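Local coordinates for 4-alpha-glucanotransferase (Aquifex aeolicus, PDB 1TZ7), which is an amylomaltase, also named disproportionating enzyme or D-enzyme, whose core is a barrel of parallel strands surrounded by helices, at residues K211-A216 with L299-R304; V204-W209 with V293-K298. All coordinates share one frame; numbering follows the deposited sequence.

Overall arrangement
Both contacts show how one long helix of a beta/alpha barrel can pack against a later helix and also against the linker that follows it. Helix 192-218 supplies F206 to contact 2 and, about two turns later, R213 to contact 1; its partners are helix 287-297 and the linker that leads from it into strand 302-305. The two centres are about 8 Å apart, and each lies about 13 Å from the centre of the chain. L299 joins them: its carbonyl O is 3.0 Å from W209 NE1, a probable hydrogen bond, while its CD2 packs 3.6 Å from F206 CE2. A second join places R213 CD 3.6 Å from K298 O.

Contact 1. Residues K211-A216 with L299-R304; sequences KLRRYA and LFDFLR
R213 and D301 form a salt bridge in which the arginine reaches from its helix to the loop just ahead of strand 302-305. The guanidinium grips the carboxylate end-on, one nitrogen to each oxygen: NH1 of R213 donates to OD2 of D301 at 2.9 Å, and NH2 of R213 donates to OD1 of D301 at 3.0 Å. Both bonds are fairly straight, at 159° and 155°. The two flat groups are nevertheless not coplanar, since their planes stand 41° apart; CG and OD2 of D301 lie close to the guanidinium plane, with OD1 slightly tilted from it, yet both oxygens are approached from above the carboxylate plane.

An extended arginine chain gives the headgroup its reach. On the way CD of R213 passes 3.4 Å from the carbonyl O of L299, and the backbone N of F300 sits over one guanidinium face. NH2 of R213 is also 3.1 Å from that L299 O, the probable acceptor for W209. OD1 of D301 has a further donor in the backbone N of I223, on the neighbouring strand 222-227, so this oxygen takes two hydrogen bonds. R217 adds a long, weak ion pair at OD2. The paired charges probably offset one another at this partly buried place, while the carboxylate, shared between R213 and the backbone N of I223, ties helix 192-218 to the N-terminal ends of two adjacent barrel strands.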
loop_
_atom_site.group_PDB
_atom_site.type_symbol
_atom_site.label_atom_id
_atom_site.label_comp_id
_atom_site.label_asym_id
_atom_site.label_seq_id
_atom_site.Cartn_x
_atom_site.Cartn_y
_atom_site.Cartn_z
ATOM N N LYS A 211 -13.791 -8.103 9.575
ATOM C CA LYS A 211 -13.771 -9.465 10.102
ATOM C C LYS A 211 -12.345 -10.021 10.144
ATOM O O LYS A 211 -11.954 -10.669 11.106
ATOM C CB LYS A 211 -14.660 -10.376 9.239
ATOM C CG LYS A 211 -15.222 -11.578 9.973
ATOM C CD LYS A 211 -16.061 -12.466 9.040
ATOM C CE LYS A 211 -17.494 -11.944 8.892
ATOM N NZ LYS A 211 -17.653 -11.073 7.694
ATOM N N LEU A 212 -11.581 -9.765 9.093
ATOM C CA LEU A 212 -10.215 -10.251 9.011
ATOM C C LEU A 212 -9.335 -9.536 10.037
ATOM O O LEU A 212 -8.464 -10.146 10.657
ATOM C CB LEU A 212 -9.657 -10.031 7.607
ATOM C CG LEU A 212 -8.247 -10.577 7.356
ATOM C CD1 LEU A 212 -8.235 -12.095 7.399
ATOM C CD2 LEU A 212 -7.714 -10.077 6.021
ATOM N N ARG A 213 -9.573 -8.245 10.208
ATOM C CA ARG A 213 -8.799 -7.438 11.137
ATOM C C ARG A 213 -9.024 -7.881 12.593
ATOM O O ARG A 213 -8.089 -7.921 13.389
ATOM C CB ARG A 213 -9.161 -5.966 10.991
ATOM C CG ARG A 213 -8.603 -5.125 12.083
ATOM C CD ARG A 213 -8.786 -3.653 11.909
ATOM N NE ARG A 213 -8.264 -2.959 13.068
ATOM C CZ ARG A 213 -6.977 -2.780 13.315
ATOM N NH1 ARG A 213 -6.601 -2.157 14.418
ATOM N NH2 ARG A 213 -6.054 -3.216 12.453
ATOM N N ARG A 214 -10.262 -8.206 12.924
ATOM C CA ARG A 214 -10.586 -8.703 14.260
ATOM C C ARG A 214 -9.871 -10.021 14.527
ATOM O O ARG A 214 -9.326 -10.236 15.602
ATOM C CB ARG A 214 -12.098 -8.889 14.411
ATOM C CG ARG A 214 -12.513 -9.498 15.747
ATOM C CD ARG A 214 -14.014 -9.637 15.932
ATOM N NE ARG A 214 -14.338 -10.400 17.135
ATOM C CZ ARG A 214 -15.574 -10.696 17.528
ATOM N NH1 ARG A 214 -15.768 -11.398 18.640
ATOM N NH2 ARG A 214 -16.619 -10.293 16.811
ATOM N N TYR A 215 -9.882 -10.899 13.537
ATOM C CA TYR A 215 -9.198 -12.173 13.633
ATOM C C TYR A 215 -7.698 -11.943 13.921
ATOM O O TYR A 215 -7.118 -12.586 14.787
ATOM C CB TYR A 215 -9.386 -12.950 12.330
ATOM C CG TYR A 215 -9.079 -14.420 12.419
ATOM C CD1 TYR A 215 -7.818 -14.902 12.095
ATOM C CD2 TYR A 215 -10.058 -15.337 12.804
ATOM C CE1 TYR A 215 -7.526 -16.252 12.165
ATOM C CE2 TYR A 215 -9.778 -16.691 12.874
ATOM C CZ TYR A 215 -8.504 -17.143 12.550
ATOM O OH TYR A 215 -8.206 -18.490 12.613
ATOM N N ALA A 216 -7.094 -11.015 13.190
ATOM C CA ALA A 216 -5.677 -10.693 13.366
ATOM C C ALA A 216 -5.409 -10.117 14.766
ATOM O O ALA A 216 -4.485 -10.540 15.452
ATOM C CB ALA A 216 -5.233 -9.720 12.307
ATOM N N LEU A 299 -8.623 0.555 9.431
ATOM C CA LEU A 299 -8.142 -0.640 8.757
ATOM C C LEU A 299 -6.864 -1.173 9.395
ATOM O O LEU A 299 -6.708 -2.381 9.566
ATOM C CB LEU A 299 -7.885 -0.339 7.278
ATOM C CG LEU A 299 -9.016 0.390 6.547
ATOM C CD1 LEU A 299 -8.604 0.726 5.120
ATOM C CD2 LEU A 299 -10.292 -0.454 6.556
ATOM N N PHE A 300 -5.947 -0.264 9.740
ATOM C CA PHE A 300 -4.569 -0.634 10.063
ATOM C C PHE A 300 -4.162 -0.139 11.443
ATOM O O PHE A 300 -4.761 0.786 11.985
ATOM C CB PHE A 300 -3.609 -0.063 9.026
ATOM C CG PHE A 300 -4.053 -0.268 7.611
ATOM C CD1 PHE A 300 -4.314 0.816 6.789
ATOM C CD2 PHE A 300 -4.207 -1.548 7.097
ATOM C CE1 PHE A 300 -4.722 0.627 5.479
ATOM C CE2 PHE A 300 -4.614 -1.738 5.791
ATOM C CZ PHE A 300 -4.872 -0.650 4.982
ATOM N N ASP A 301 -3.130 -0.763 11.998
ATOM C CA ASP A 301 -2.534 -0.312 13.247
ATOM C C ASP A 301 -1.406 0.673 12.987
ATOM O O ASP A 301 -1.257 1.668 13.702
ATOM C CB ASP A 301 -2.017 -1.506 14.025
ATOM C CG ASP A 301 -3.100 -2.487 14.344
ATOM O OD1 ASP A 301 -3.265 -3.462 13.576
ATOM O OD2 ASP A 301 -3.858 -2.356 15.328
ATOM N N PHE A 302 -0.611 0.397 11.961
ATOM C CA PHE A 302 0.454 1.298 11.561
ATOM C C PHE A 302 0.271 1.781 10.125
ATOM O O PHE A 302 -0.232 1.051 9.262
ATOM C CB PHE A 302 1.815 0.614 11.722
ATOM C CG PHE A 302 2.170 0.295 13.163
ATOM C CD1 PHE A 302 2.764 1.253 13.974
ATOM C CD2 PHE A 302 1.906 -0.956 13.696
ATOM C CE1 PHE A 302 3.092 0.965 15.300
ATOM C CE2 PHE A 302 2.229 -1.250 15.021
ATOM C CZ PHE A 302 2.825 -0.282 15.820
ATOM N N LEU A 303 0.683 3.013 9.878
ATOM C CA LEU A 303 0.581 3.612 8.568
ATOM C C LEU A 303 1.960 3.935 8.048
ATOM O O LEU A 303 2.629 4.836 8.553
ATOM C CB LEU A 303 -0.258 4.890 8.635
ATOM C CG LEU A 303 -1.600 4.759 9.344
ATOM C CD1 LEU A 303 -2.314 6.103 9.380
ATOM C CD2 LEU A 303 -2.464 3.708 8.669
ATOM N N ARG A 304 2.392 3.191 7.040
ATOM C CA ARG A 304 3.654 3.459 6.377
ATOM C C ARG A 304 3.496 4.634 5.433
ATOM O O ARG A 304 2.670 4.602 4.523
ATOM C CB ARG A 304 4.125 2.225 5.606
ATOM C CG ARG A 304 5.619 2.206 5.332
ATOM C CD ARG A 304 6.042 1.190 4.290
ATOM N NE ARG A 304 6.094 1.771 2.952
ATOM C CZ ARG A 304 6.645 1.182 1.898
ATOM N NH1 ARG A 304 6.642 1.796 0.719
ATOM N NH2 ARG A 304 7.200 -0.023 2.015
#

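Contact 2. Residues V204-W209 with V293-K298; sequences VFFKQW and VLHNLK. Unlike the reference sequence in segment 293-298: L294 (reference His).
The rings of F206 and H295 meet rim to rim, neither lying over the face of the other. Their planes are inclined at 64° and their centroids are 5.7 Å apart, so this is neither an offset stack nor a true edge-to-face pair. The closest approach joins CZ of F206 to CE1 of H295 at 3.7 Å; CE2 of F206 is 3.9 Å from the same CE1, and CZ of F206 lies 3.9 Å from NE2 of H295. It is thus the outer end of the phenyl ring that meets the CE1-NE2 side of the imidazole. Further aromatic residues join them: W151 meets H295 edge-to-face, F84 touches it at an incline, and H148 does the same to F206.

F206 projects from its helix toward the partner helix. In H295 the first torsion sets CG opposite the backbone N (chi1 173°), which carries the imidazole toward F206 until the two side chains cross at about a right angle. Two hydrogen bonds from outside the pair fix the rotation of the imidazole: NE2 donates to the carbonyl O of F84, and ND1 is bonded to the hydroxyl of Y150. Buried polar atoms are thereby satisfied within a largely aromatic setting, and F206 meets the imidazole by van der Waals contact.

The two rings together span the 11.5 Å from F206 CA to H295 CA. The arrangement is ordinary helix-layer packing of a beta/alpha barrel, joining helix 192-218, which leads into strand 222-227, to helix 287-297, which leads into the adjacent strand 302-305.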
loop_
_atom_site.group_PDB
_atom_site.type_symbol
_atom_site.label_atom_id
_atom_site.label_comp_id
_atom_site.label_asym_id
_atom_site.label_seq_id
_atom_site.Cartn_x
_atom_site.Cartn_y
_atom_site.Cartn_z
ATOM N N VAL A 204 -19.350 -4.413 1.201
ATOM C CA VAL A 204 -18.879 -5.792 1.186
ATOM C C VAL A 204 -17.390 -5.861 1.508
ATOM O O VAL A 204 -16.956 -6.730 2.256
ATOM C CB VAL A 204 -19.135 -6.470 -0.187
ATOM C CG1 VAL A 204 -18.445 -7.838 -0.252
ATOM C CG2 VAL A 204 -20.632 -6.615 -0.439
ATOM N N PHE A 205 -16.612 -4.939 0.940
ATOM C CA PHE A 205 -15.164 -4.949 1.130
ATOM C C PHE A 205 -14.799 -4.671 2.584
ATOM O O PHE A 205 -13.997 -5.387 3.177
ATOM C CB PHE A 205 -14.482 -3.914 0.229
ATOM C CG PHE A 205 -12.997 -3.798 0.465
ATOM C CD1 PHE A 205 -12.097 -4.504 -0.325
ATOM C CD2 PHE A 205 -12.502 -2.998 1.492
ATOM C CE1 PHE A 205 -10.730 -4.410 -0.102
ATOM C CE2 PHE A 205 -11.140 -2.901 1.717
ATOM C CZ PHE A 205 -10.251 -3.608 0.916
ATOM N N PHE A 206 -15.388 -3.618 3.144
ATOM C CA PHE A 206 -14.991 -3.121 4.449
ATOM C C PHE A 206 -15.472 -4.051 5.566
ATOM O O PHE A 206 -14.836 -4.155 6.609
ATOM C CB PHE A 206 -15.530 -1.698 4.667
ATOM C CG PHE A 206 -14.603 -0.614 4.168
ATOM C CD1 PHE A 206 -14.587 -0.257 2.819
ATOM C CD2 PHE A 206 -13.746 0.042 5.040
ATOM C CE1 PHE A 206 -13.731 0.739 2.358
ATOM C CE2 PHE A 206 -12.893 1.038 4.580
ATOM C CZ PHE A 206 -12.886 1.383 3.237
ATOM N N LYS A 207 -16.590 -4.725 5.333
ATOM C CA LYS A 207 -17.095 -5.717 6.283
ATOM C C LYS A 207 -16.204 -6.967 6.297
ATOM O O LYS A 207 -15.977 -7.559 7.345
ATOM C CB LYS A 207 -18.546 -6.101 5.946
ATOM C CG LYS A 207 -19.583 -5.576 6.952
ATOM C CD LYS A 207 -19.505 -4.044 7.114
ATOM C CE LYS A 207 -19.537 -3.624 8.589
ATOM N NZ LYS A 207 -20.850 -3.044 8.978
ATOM N N GLN A 208 -15.699 -7.353 5.130
ATOM C CA GLN A 208 -14.777 -8.475 5.042
ATOM C C GLN A 208 -13.422 -8.132 5.690
ATOM O O GLN A 208 -12.803 -8.979 6.328
ATOM C CB GLN A 208 -14.587 -8.902 3.590
ATOM C CG GLN A 208 -15.778 -9.683 3.019
ATOM C CD GLN A 208 -15.466 -10.349 1.687
ATOM O OE1 GLN A 208 -14.352 -10.246 1.182
ATOM N NE2 GLN A 208 -16.450 -11.033 1.122
ATOM N N TRP A 209 -12.974 -6.893 5.531
ATOM C CA TRP A 209 -11.732 -6.470 6.153
ATOM C C TRP A 209 -11.879 -6.337 7.672
ATOM O O TRP A 209 -10.961 -6.655 8.415
ATOM C CB TRP A 209 -11.232 -5.152 5.575
ATOM C CG TRP A 209 -9.937 -4.767 6.171
ATOM C CD1 TRP A 209 -9.737 -3.919 7.226
ATOM C CD2 TRP A 209 -8.645 -5.248 5.796
ATOM N NE1 TRP A 209 -8.398 -3.832 7.513
ATOM C CE2 TRP A 209 -7.704 -4.637 6.648
ATOM C CE3 TRP A 209 -8.179 -6.131 4.809
ATOM C CZ2 TRP A 209 -6.335 -4.880 6.548
ATOM C CZ3 TRP A 209 -6.820 -6.370 4.714
ATOM C CH2 TRP A 209 -5.915 -5.748 5.573
ATOM N N VAL A 293 -5.787 9.850 7.877
ATOM C CA VAL A 293 -5.176 9.049 8.926
ATOM C C VAL A 293 -6.250 8.344 9.739
ATOM O O VAL A 293 -6.167 7.148 9.970
ATOM C CB VAL A 293 -4.282 9.915 9.850
ATOM C CG1 VAL A 293 -3.835 9.126 11.084
ATOM C CG2 VAL A 293 -3.075 10.428 9.082
ATOM N N LEU A 294 -7.268 9.096 10.157
ATOM C CA LEU A 294 -8.406 8.528 10.896
ATOM C C LEU A 294 -9.032 7.360 10.113
ATOM O O LEU A 294 -9.281 6.293 10.669
ATOM C CB LEU A 294 -9.471 9.617 11.170
ATOM C CG LEU A 294 -10.228 9.559 12.508
ATOM C CD1 LEU A 294 -9.315 9.851 13.659
ATOM C CD2 LEU A 294 -11.388 10.541 12.497
ATOM N N HIS A 295 -9.269 7.575 8.822
ATOM C CA HIS A 295 -9.868 6.547 7.961
ATOM C C HIS A 295 -9.011 5.289 7.929
ATOM O O HIS A 295 -9.505 4.183 8.130
ATOM C CB HIS A 295 -10.039 7.087 6.545
ATOM C CG HIS A 295 -10.485 6.056 5.551
ATOM N ND1 HIS A 295 -11.809 5.706 5.386
ATOM C CD2 HIS A 295 -9.785 5.307 4.667
ATOM C CE1 HIS A 295 -11.903 4.784 4.444
ATOM N NE2 HIS A 295 -10.689 4.525 3.992
ATOM N N ASN A 296 -7.730 5.463 7.677
ATOM C CA ASN A 296 -6.825 4.336 7.526
ATOM C C ASN A 296 -6.602 3.574 8.852
ATOM O O ASN A 296 -6.293 2.385 8.842
ATOM C CB ASN A 296 -5.488 4.805 6.945
ATOM C CG ASN A 296 -5.526 4.946 5.412
ATOM O OD1 ASN A 296 -5.382 3.966 4.687
ATOM N ND2 ASN A 296 -5.713 6.171 4.932
ATOM N N LEU A 297 -6.781 4.262 9.983
ATOM C CA LEU A 297 -6.680 3.609 11.301
ATOM C C LEU A 297 -7.903 2.719 11.608
ATOM O O LEU A 297 -7.870 1.927 12.543
ATOM C CB LEU A 297 -6.505 4.653 12.417
ATOM C CG LEU A 297 -5.098 5.259 12.573
ATOM C CD1 LEU A 297 -5.104 6.335 13.663
ATOM C CD2 LEU A 297 -4.062 4.182 12.892
ATOM N N LYS A 298 -8.978 2.861 10.819
ATOM C CA LYS A 298 -10.086 1.879 10.843
ATOM C C LYS A 298 -9.609 0.522 10.325
ATOM O O LYS A 298 -10.129 -0.529 10.723
ATOM C CB LYS A 298 -11.260 2.358 9.979
ATOM C CG LYS A 298 -11.966 3.594 10.493
ATOM C CD LYS A 298 -13.103 4.012 9.532
ATOM C CE LYS A 298 -13.943 5.159 10.100
ATOM N NZ LYS A 298 -14.998 4.672 11.028
#